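Local coordinates for geranylgeranyl pyrophosphate synthetase (PDB 1WY0), which probably catalyses the chain elongation that joins allylic diphosphates with isopentenyl diphosphate to make geranylgeranyl diphosphate, at residues 230-233 against 234-238; 293-297 against 298-302. One frame throughout, in Å; residues are numbered along the deposited sequence.

Interaction 1 (230-233 against 234-238)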
loop_
_atom_site.group_PDB
_atom_site.type_symbol
_atom_site.label_atom_id
_atom_site.label_comp_id
_atom_site.label_asym_id
_atom_site.label_seq_id
_atom_site.Cartn_x
_atom_site.Cartn_y
_atom_site.Cartn_z
ATOM N N LEU A 230 10.049 4.578 32.658
ATOM C CA LEU A 230 10.005 4.349 31.215
ATOM C C LEU A 230 9.950 2.855 30.889
ATOM O O LEU A 230 9.826 2.437 29.745
ATOM C CB LEU A 230 11.254 4.974 30.592
ATOM C CG LEU A 230 11.174 5.041 29.065
ATOM C CD1 LEU A 230 9.785 5.443 28.569
ATOM C CD2 LEU A 230 12.152 6.052 28.464
ATOM N N GLY A 231 10.095 2.036 31.948
ATOM C CA GLY A 231 10.064 0.591 31.754
ATOM C C GLY A 231 11.390 0.070 31.202
ATOM O O GLY A 231 11.607 -1.123 31.045
ATOM N N LYS A 232 12.278 1.022 30.860
ATOM C CA LYS A 232 13.578 0.633 30.324
ATOM C C LYS A 232 14.590 1.779 30.396
ATOM O O LYS A 232 14.252 2.943 30.569
ATOM C CB LYS A 232 13.384 0.193 28.872
ATOM C CG LYS A 232 13.849 1.257 27.876
ATOM C CD LYS A 232 13.035 1.232 26.581
ATOM C CE LYS A 232 12.167 2.482 26.410
ATOM N NZ LYS A 232 12.574 3.202 25.204
ATOM N N PRO A 233 15.878 1.404 30.297
ATOM C CA PRO A 233 16.973 2.360 30.407
ATOM C C PRO A 233 16.903 3.440 29.324
ATOM O O PRO A 233 16.324 3.256 28.261
ATOM C CB PRO A 233 18.284 1.588 30.287
ATOM C CG PRO A 233 17.970 0.097 30.390
ATOM C CD PRO A 233 16.403 0.066 30.075
ATOM N N VAL A 234 17.496 4.600 29.659
ATOM C CA VAL A 234 17.486 5.718 28.728
ATOM C C VAL A 234 18.522 5.536 27.614
ATOM O O VAL A 234 19.476 4.777 27.729
ATOM C CB VAL A 234 17.793 6.990 29.521
ATOM C CG1 VAL A 234 16.667 7.274 30.513
ATOM C CG2 VAL A 234 19.095 6.823 30.283
ATOM N N GLY A 235 18.282 6.248 26.496
ATOM C CA GLY A 235 19.283 6.298 25.433
ATOM C C GLY A 235 19.170 5.115 24.470
ATOM O O GLY A 235 20.101 4.780 23.749
ATOM N N SER A 236 18.050 4.421 24.311
ATOM C CA SER A 236 18.003 3.361 23.317
ATOM C C SER A 236 18.044 3.979 21.918
ATOM O O SER A 236 18.429 3.322 20.956
ATOM C CB SER A 236 16.750 2.490 23.496
ATOM O OG SER A 236 15.567 3.266 23.468
ATOM N N ASP A 237 17.648 5.244 21.805
ATOM C CA ASP A 237 17.699 5.921 20.517
ATOM C C ASP A 237 19.160 6.222 20.173
ATOM O O ASP A 237 19.512 6.374 19.003
ATOM C CB ASP A 237 16.903 7.231 20.537
ATOM C CG ASP A 237 15.399 7.013 20.430
ATOM O OD1 ASP A 237 14.969 5.897 20.063
ATOM O OD2 ASP A 237 14.646 7.971 20.692
ATOM N N ILE A 238 20.011 6.313 21.191
ATOM C CA ILE A 238 21.429 6.579 20.956
ATOM C C ILE A 238 22.081 5.303 20.440
ATOM O O ILE A 238 22.883 5.315 19.503
ATOM C CB ILE A 238 22.166 6.983 22.250
ATOM C CG1 ILE A 238 21.544 8.246 22.852
ATOM C CG2 ILE A 238 23.649 7.204 21.949
ATOM C CD1 ILE A 238 21.681 9.470 21.972
HETATM O O HOH W 1 15.400 4.116 26.177
#
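K232 and S236 meet round a water-bridged turn. This is a local contact at the surface of the chain, in the loop that runs from helix 227-230 into helix 236-240. The tip of K232 reaches S236, with NZ of K232 3.5 Å from OG of S236. Water 1 sits among the polar groups of the turn. It accepts a hydrogen bond of 3.1 Å from NZ of K232 and shares one of 2.8 Å with OG of S236. O of P233 also lies close to the water, but at a modelled 2.4 Å between that oxygen and the water the bond is doubtful. K232 gets its amine there by bending: chi2, chi3 and chi4 are all away from extended, and the chain curls back beside the turn. In S236 the hydroxyl stands between the backbone N and the carbonyl carbon (chi1 55°), which turns OG to the water.

The sequence GKPVGSD follows the second aspartate-rich motif, DDVLD, of the polyprenyl synthetases. D222, the last aspartate of that motif, forms a salt bridge with NZ of K232. Its side chain also accepts a hydrogen bond from N of D237 and a weak one from OG of S236. In relatives the aspartates of this motif bind the allylic diphosphate through magnesium, and the same is likely here.

Two glycines shape the loop. G231 leaves the helix with positive phi. G235, also with positive phi (85°), is the N-cap of the next helix, and its O accepts a 3.0 Å bond from N of I238. The N of V234 is hydrogen-bonded to E227.

Interaction 2 (293-297 against 298-302); sequences LLKKY and GSIDY
The carbonyl oxygen of L294 takes two backbone N-H groups. N of S299 binds it at 3.1 Å, with a bent N-H...O angle of 136°. N of Y297 adds a weak bond. One residue on, O of K295 accepts N of G298 at 2.9 Å; this donor lies above the carbonyl plane. The G298 bond lies within the span of the S299 one; with positive phi at G298 they make a Schellman motif. It ends helix 283-296, and G298 is also the N-cap of helix 299-315.

Side chains close the turn on the apolar side. CB of L294 lies 4.3 Å from CG1 of I300. CG of K295 passes 4.1 Å from CD1 of I300, the two side chains crossing at a slant. In I300, chi1 (-59°) and an extended chi2 (-177°) together bring CD1 to CG of K295. The ring of Y297 has CG of K296 over one face and O of L293 at its edge, in plane. Its hydroxyl bonds to D258, which also pairs with K296, while OG of S299 bonds to H249. Backbone bonds therefore fix the turn, while polar ends of K296, Y297 and S299 tie it to neighbouring helices.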
loop_
_atom_site.group_PDB
_atom_site.type_symbol
_atom_site.label_atom_id
_atom_site.label_comp_id
_atom_site.label_asym_id
_atom_site.label_seq_id
_atom_site.Cartn_x
_atom_site.Cartn_y
_atom_site.Cartn_z
ATOM N N LEU A 293 27.280 14.558 26.149
ATOM C CA LEU A 293 27.736 15.357 25.023
ATOM C C LEU A 293 26.586 16.205 24.505
ATOM O O LEU A 293 26.785 17.344 24.112
ATOM C CB LEU A 293 28.267 14.456 23.908
ATOM C CG LEU A 293 29.725 14.049 24.079
ATOM C CD1 LEU A 293 30.158 13.143 22.939
ATOM C CD2 LEU A 293 30.585 15.300 24.121
ATOM N N LEU A 294 25.384 15.643 24.523
ATOM C CA LEU A 294 24.189 16.338 24.062
ATOM C C LEU A 294 23.773 17.481 24.995
ATOM O O LEU A 294 23.324 18.538 24.541
ATOM C CB LEU A 294 23.028 15.345 23.939
ATOM C CG LEU A 294 23.177 14.192 22.941
ATOM C CD1 LEU A 294 21.946 13.313 23.004
ATOM C CD2 LEU A 294 23.373 14.746 21.533
ATOM N N LYS A 295 23.915 17.260 26.299
ATOM C CA LYS A 295 23.529 18.266 27.287
ATOM C C LYS A 295 24.489 19.458 27.262
ATOM O O LYS A 295 24.133 20.605 27.499
ATOM C CB LYS A 295 23.586 17.617 28.671
ATOM C CG LYS A 295 22.395 16.709 28.962
ATOM C CD LYS A 295 22.522 16.063 30.342
ATOM C CE LYS A 295 21.323 15.178 30.704
ATOM N NZ LYS A 295 21.466 14.686 32.075
ATOM N N LYS A 296 25.766 19.124 27.003
ATOM C CA LYS A 296 26.793 20.155 26.902
ATOM C C LYS A 296 26.354 21.305 25.994
ATOM O O LYS A 296 26.675 22.464 26.219
ATOM C CB LYS A 296 28.044 19.490 26.328
ATOM C CG LYS A 296 29.258 20.424 26.263
ATOM C CD LYS A 296 30.541 19.649 25.942
ATOM C CE LYS A 296 31.745 20.546 25.615
ATOM N NZ LYS A 296 32.870 19.721 25.165
ATOM N N TYR A 297 25.622 20.946 24.915
ATOM C CA TYR A 297 25.223 21.957 23.940
ATOM C C TYR A 297 23.729 22.308 24.015
ATOM O O TYR A 297 23.167 22.915 23.111
ATOM C CB TYR A 297 25.559 21.440 22.537
ATOM C CG TYR A 297 27.031 21.312 22.371
ATOM C CD1 TYR A 297 27.788 22.411 21.974
ATOM C CD2 TYR A 297 27.654 20.082 22.572
ATOM C CE1 TYR A 297 29.156 22.284 21.788
ATOM C CE2 TYR A 297 29.019 19.950 22.378
ATOM C CZ TYR A 297 29.769 21.046 21.984
ATOM O OH TYR A 297 31.135 20.927 21.815
ATOM N N GLY A 298 23.066 21.862 25.102
ATOM C CA GLY A 298 21.667 22.246 25.297
ATOM C C GLY A 298 20.725 21.547 24.304
ATOM O O GLY A 298 19.543 21.848 24.199
ATOM N N SER A 299 21.253 20.579 23.568
ATOM C CA SER A 299 20.461 19.876 22.560
ATOM C C SER A 299 19.148 19.278 23.079
ATOM O O SER A 299 18.113 19.429 22.443
ATOM C CB SER A 299 21.312 18.784 21.905
ATOM O OG SER A 299 22.389 19.363 21.178
ATOM N N ILE A 300 19.175 18.597 24.219
ATOM C CA ILE A 300 17.938 18.023 24.726
ATOM C C ILE A 300 16.945 19.142 25.056
ATOM O O ILE A 300 15.820 19.147 24.565
ATOM C CB ILE A 300 18.168 17.152 25.977
ATOM C CG1 ILE A 300 19.137 16.007 25.654
ATOM C CG2 ILE A 300 16.845 16.574 26.434
ATOM C CD1 ILE A 300 19.381 15.034 26.804
ATOM N N ASP A 301 17.372 20.087 25.882
ATOM C CA ASP A 301 16.535 21.221 26.273
ATOM C C ASP A 301 15.999 21.932 25.020
ATOM O O ASP A 301 14.830 22.315 24.952
ATOM C CB ASP A 301 17.370 22.188 27.124
ATOM C CG ASP A 301 16.575 22.821 28.247
ATOM O OD1 ASP A 301 15.791 23.766 27.981
ATOM O OD2 ASP A 301 16.736 22.367 29.405
ATOM N N TYR A 302 16.865 22.104 24.029
ATOM C CA TYR A 302 16.478 22.747 22.781
ATOM C C TYR A 302 15.234 22.092 22.188
ATOM O O TYR A 302 14.241 22.766 21.922
ATOM C CB TYR A 302 17.614 22.659 21.764
ATOM C CG TYR A 302 17.206 23.042 20.355
ATOM C CD1 TYR A 302 17.151 24.379 19.957
ATOM C CD2 TYR A 302 16.858 22.061 19.423
ATOM C CE1 TYR A 302 16.753 24.728 18.661
ATOM C CE2 TYR A 302 16.462 22.392 18.136
ATOM C CZ TYR A 302 16.408 23.726 17.760
ATOM O OH TYR A 302 15.980 24.051 16.499
#

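Both interactions are local turns that lead into a helix, and each has a positive-phi glycine as N-cap. Interaction 1 is a surface contact, whereas interaction 2 is partly buried though farther from the centre of the chain. Their centres are about 17 Å apart, and they touch through I238 CD1 and L294 CD1 at 4.0 Å. Both also rest on helix 197-224: the first by polar bonds to D222 and by I238 on L223, the second by L294 on L223 and I300 on I224. Interaction 1 depends on a water, a lysine and an aspartate beside the probable substrate site. Interaction 2 depends on main-chain bonds and hydrocarbon packing, and joins two helices.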